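Shikimate kinase (Aquifex aeolicus, PDB 2PT5) probably catalyses the ATP-dependent, magnesium-requiring phosphorylation of the 3-hydroxyl group of shikimate, a late step on the route to chorismate. Local coordinates at residues Met1-Ile6 with Glu70-Thr76. Sequence-based numbering, arbitrary orientation.
Sequences MRIYLI and ENVVIST
Ile3 uses both its N and its O in the pairing of two neighbouring parallel strands, 2-6 and 72-75: Ile3 N donates to Val72 O, and Ile3 O takes Ile74 N at 2.9 Å, bonding to the residues on both sides of Val73. The same pattern runs on from Val72 N to Met1 O and from Leu5 N to Ile74 O. At the C-terminal end Leu5 O is gripped twice by Thr76, by its N and, at 2.9 Å, by OG1. That hydroxyl lies between the backbone N and carbonyl carbon (chi1 61°), which turns it onto the acceptor.

On one face Tyr4 and Ile74 run side by side, CE2 lying 3.7 Å from CD1, and Tyr4 OH hydrogen-bonds to Ser67 OG; on the other, Leu5 CG packs 4.2 Å from Val73 CG1. The extended Arg2 chain lays one face of its guanidinium over Glu70 CA, with NH2 3.7 Å from Glu70 CG; the carboxylate itself stays farther off, OE2 lying 5.2 Å from NH2. Arg2 NE bonds to Lys69 O and NH1 to Arg93 O. A leucine in place of Arg2 would probably leave Lys69 O and Arg93 O without the guanidinium as donor and uncover the Glu70 backbone.

Strand 2-6 is central in the parallel sheet of this P-loop kinase, with 95-100 on its other edge, and runs into the P-loop. Ser75 OG bonds to Asp30 and Thr76 O to Lys13 NZ, a predicted ATP-binding residue; with the backbone pairing, this is consistent with holding both strand ends in place beside that loop.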
HETATM    1  N   MSE A   1      15.289  10.177   2.188  1.00 53.34           N
HETATM    2  CA  MSE A   1      13.820  10.378   2.072  1.00 48.83           C
HETATM    3  C   MSE A   1      13.084   9.051   2.026  1.00 43.68           C
HETATM    4  O   MSE A   1      13.492   8.124   1.328  1.00 42.35           O
HETATM    5  CB  MSE A   1      13.508  11.165   0.814  1.00 57.14           C
HETATM    6  CG  MSE A   1      14.053  10.507  -0.424  1.00 71.34           C
HETATM    7 SE   MSE A   1      13.713  11.578  -1.961  1.00 98.26          SE
HETATM    8  CE  MSE A   1      14.904  10.686  -3.201  1.00 91.87           C
ATOM      9  N   ARG A   2      11.999   8.967   2.784  1.00 42.02           N
ATOM     10  CA  ARG A   2      11.188   7.759   2.837  1.00 38.47           C
ATOM     11  C   ARG A   2       9.825   8.084   2.251  1.00 37.20           C
ATOM     12  O   ARG A   2       9.179   9.043   2.667  1.00 38.77           O
ATOM     13  CB  ARG A   2      11.028   7.280   4.283  1.00 42.59           C
ATOM     14  CG  ARG A   2      12.346   7.088   5.015  1.00 44.94           C
ATOM     15  CD  ARG A   2      12.140   6.390   6.340  1.00 52.31           C
ATOM     16  NE  ARG A   2      13.384   6.281   7.098  1.00 55.75           N
ATOM     17  CZ  ARG A   2      13.875   7.236   7.879  1.00 55.48           C
ATOM     18  NH1 ARG A   2      13.230   8.389   8.019  1.00 55.67           N
ATOM     19  NH2 ARG A   2      15.011   7.036   8.525  1.00 59.01           N
ATOM     20  N   ILE A   3       9.392   7.282   1.286  1.00 33.61           N
ATOM     21  CA  ILE A   3       8.103   7.500   0.641  1.00 31.78           C
ATOM     22  C   ILE A   3       7.224   6.264   0.782  1.00 32.15           C
ATOM     23  O   ILE A   3       7.583   5.172   0.331  1.00 32.39           O
ATOM     24  CB  ILE A   3       8.288   7.812  -0.849  1.00 31.72           C
ATOM     25  CG1 ILE A   3       9.122   9.087  -1.010  1.00 35.30           C
ATOM     26  CG2 ILE A   3       6.932   7.960  -1.522  1.00 33.09           C
ATOM     27  CD1 ILE A   3       9.616   9.298  -2.433  1.00 39.16           C
ATOM     28  N   TYR A   4       6.064   6.431   1.401  1.00 29.21           N
ATOM     29  CA  TYR A   4       5.169   5.298   1.585  1.00 33.34           C
ATOM     30  C   TYR A   4       3.970   5.350   0.659  1.00 31.45           C
ATOM     31  O   TYR A   4       3.313   6.384   0.543  1.00 32.19           O
ATOM     32  CB  TYR A   4       4.686   5.237   3.036  1.00 36.64           C
ATOM     33  CG  TYR A   4       5.806   5.158   4.046  1.00 33.30           C
ATOM     34  CD1 TYR A   4       6.354   6.313   4.602  1.00 31.81           C
ATOM     35  CD2 TYR A   4       6.324   3.923   4.443  1.00 33.50           C
ATOM     36  CE1 TYR A   4       7.397   6.240   5.537  1.00 34.88           C
ATOM     37  CE2 TYR A   4       7.367   3.838   5.373  1.00 34.78           C
ATOM     38  CZ  TYR A   4       7.898   5.002   5.919  1.00 35.17           C
ATOM     39  OH  TYR A   4       8.924   4.925   6.848  1.00 35.99           O
ATOM     40  N   LEU A   5       3.684   4.230   0.002  1.00 29.02           N
ATOM     41  CA  LEU A   5       2.538   4.166  -0.899  1.00 30.33           C
ATOM     42  C   LEU A   5       1.443   3.356  -0.219  1.00 31.47           C
ATOM     43  O   LEU A   5       1.685   2.251   0.243  1.00 33.79           O
ATOM     44  CB  LEU A   5       2.925   3.509  -2.226  1.00 30.11           C
ATOM     45  CG  LEU A   5       4.069   4.149  -3.021  1.00 31.68           C
ATOM     46  CD1 LEU A   5       4.187   3.440  -4.360  1.00 27.67           C
ATOM     47  CD2 LEU A   5       3.822   5.640  -3.218  1.00 26.96           C
ATOM     48  N   ILE A   6       0.238   3.913  -0.154  1.00 30.87           N
ATOM     49  CA  ILE A   6      -0.869   3.220   0.486  1.00 33.19           C
ATOM     50  C   ILE A   6      -2.090   3.226  -0.416  1.00 32.07           C
ATOM     51  O   ILE A   6      -2.211   4.064  -1.312  1.00 26.56           O
ATOM     52  CB  ILE A   6      -1.217   3.876   1.851  1.00 32.29           C
ATOM     53  CG1 ILE A   6      -1.878   5.241   1.639  1.00 32.61           C
ATOM     54  CG2 ILE A   6       0.050   4.067   2.666  1.00 33.06           C
ATOM     55  CD1 ILE A   6      -2.160   6.002   2.939  1.00 35.36           C
ATOM     56  N   GLU A  70      17.091   5.350   5.105  1.00 45.23           N
ATOM     57  CA  GLU A  70      16.676   6.746   4.992  1.00 48.78           C
ATOM     58  C   GLU A  70      16.095   7.077   3.619  1.00 45.94           C
ATOM     59  O   GLU A  70      15.252   7.957   3.490  1.00 45.36           O
ATOM     60  CB  GLU A  70      17.848   7.681   5.294  1.00 54.30           C
ATOM     61  CG  GLU A  70      18.133   7.858   6.771  1.00 61.36           C
ATOM     62  CD  GLU A  70      19.356   8.710   7.021  1.00 66.01           C
ATOM     63  OE1 GLU A  70      19.655   9.580   6.175  1.00 69.83           O
ATOM     64  OE2 GLU A  70      20.010   8.516   8.069  1.00 69.52           O
ATOM     65  N   ASN A  71      16.545   6.366   2.593  1.00 43.70           N
ATOM     66  CA  ASN A  71      16.062   6.603   1.241  1.00 41.62           C
ATOM     67  C   ASN A  71      15.458   5.311   0.715  1.00 43.47           C
ATOM     68  O   ASN A  71      16.169   4.326   0.486  1.00 44.65           O
ATOM     69  CB  ASN A  71      17.220   7.054   0.363  1.00 44.48           C
ATOM     70  CG  ASN A  71      17.925   8.267   0.928  1.00 43.12           C
ATOM     71  OD1 ASN A  71      17.382   9.373   0.919  1.00 47.95           O
ATOM     72  ND2 ASN A  71      19.133   8.065   1.446  1.00 44.16           N
ATOM     73  N   VAL A  72      14.144   5.315   0.517  1.00 38.82           N
ATOM     74  CA  VAL A  72      13.464   4.113   0.059  1.00 35.59           C
ATOM     75  C   VAL A  72      11.992   4.394  -0.231  1.00 33.26           C
ATOM     76  O   VAL A  72      11.397   5.318   0.340  1.00 35.38           O
ATOM     77  CB  VAL A  72      13.555   3.016   1.155  1.00 33.43           C
ATOM     78  CG1 VAL A  72      12.704   3.426   2.360  1.00 30.54           C
ATOM     79  CG2 VAL A  72      13.127   1.657   0.607  1.00 32.53           C
ATOM     80  N   VAL A  73      11.422   3.614  -1.144  1.00 30.24           N
ATOM     81  CA  VAL A  73      10.009   3.725  -1.472  1.00 24.80           C
ATOM     82  C   VAL A  73       9.454   2.407  -0.978  1.00 27.36           C
ATOM     83  O   VAL A  73       9.932   1.332  -1.369  1.00 28.09           O
ATOM     84  CB  VAL A  73       9.761   3.825  -2.978  1.00 27.41           C
ATOM     85  CG1 VAL A  73       8.261   3.838  -3.256  1.00 25.33           C
ATOM     86  CG2 VAL A  73      10.419   5.076  -3.531  1.00 31.02           C
ATOM     87  N   ILE A  74       8.465   2.483  -0.097  1.00 27.81           N
ATOM     88  CA  ILE A  74       7.859   1.288   0.463  1.00 29.15           C
ATOM     89  C   ILE A  74       6.374   1.238   0.139  1.00 30.59           C
ATOM     90  O   ILE A  74       5.642   2.168   0.483  1.00 29.56           O
ATOM     91  CB  ILE A  74       8.015   1.274   1.994  1.00 29.77           C
ATOM     92  CG1 ILE A  74       9.494   1.193   2.369  1.00 32.75           C
ATOM     93  CG2 ILE A  74       7.247   0.118   2.590  1.00 28.22           C
ATOM     94  CD1 ILE A  74       9.750   1.533   3.827  1.00 27.47           C
ATOM     95  N   SER A  75       5.942   0.169  -0.533  1.00 29.22           N
ATOM     96  CA  SER A  75       4.531  -0.016  -0.853  1.00 30.95           C
ATOM     97  C   SER A  75       3.989  -0.846   0.309  1.00 32.59           C
ATOM     98  O   SER A  75       4.690  -1.713   0.833  1.00 33.34           O
ATOM     99  CB  SER A  75       4.351  -0.768  -2.183  1.00 33.70           C
ATOM    100  OG  SER A  75       5.010  -2.025  -2.160  1.00 41.35           O
ATOM    101  N   THR A  76       2.760  -0.564   0.726  1.00 30.80           N
ATOM    102  CA  THR A  76       2.156  -1.273   1.853  1.00 31.60           C
ATOM    103  C   THR A  76       0.967  -2.135   1.430  1.00 32.08           C
ATOM    104  O   THR A  76       0.411  -1.957   0.347  1.00 34.35           O
ATOM    105  CB  THR A  76       1.690  -0.268   2.928  1.00 29.09           C
ATOM    106  OG1 THR A  76       0.697   0.602   2.369  1.00 32.53           O
ATOM    107  CG2 THR A  76       2.863   0.581   3.414  1.00 34.06           C
TER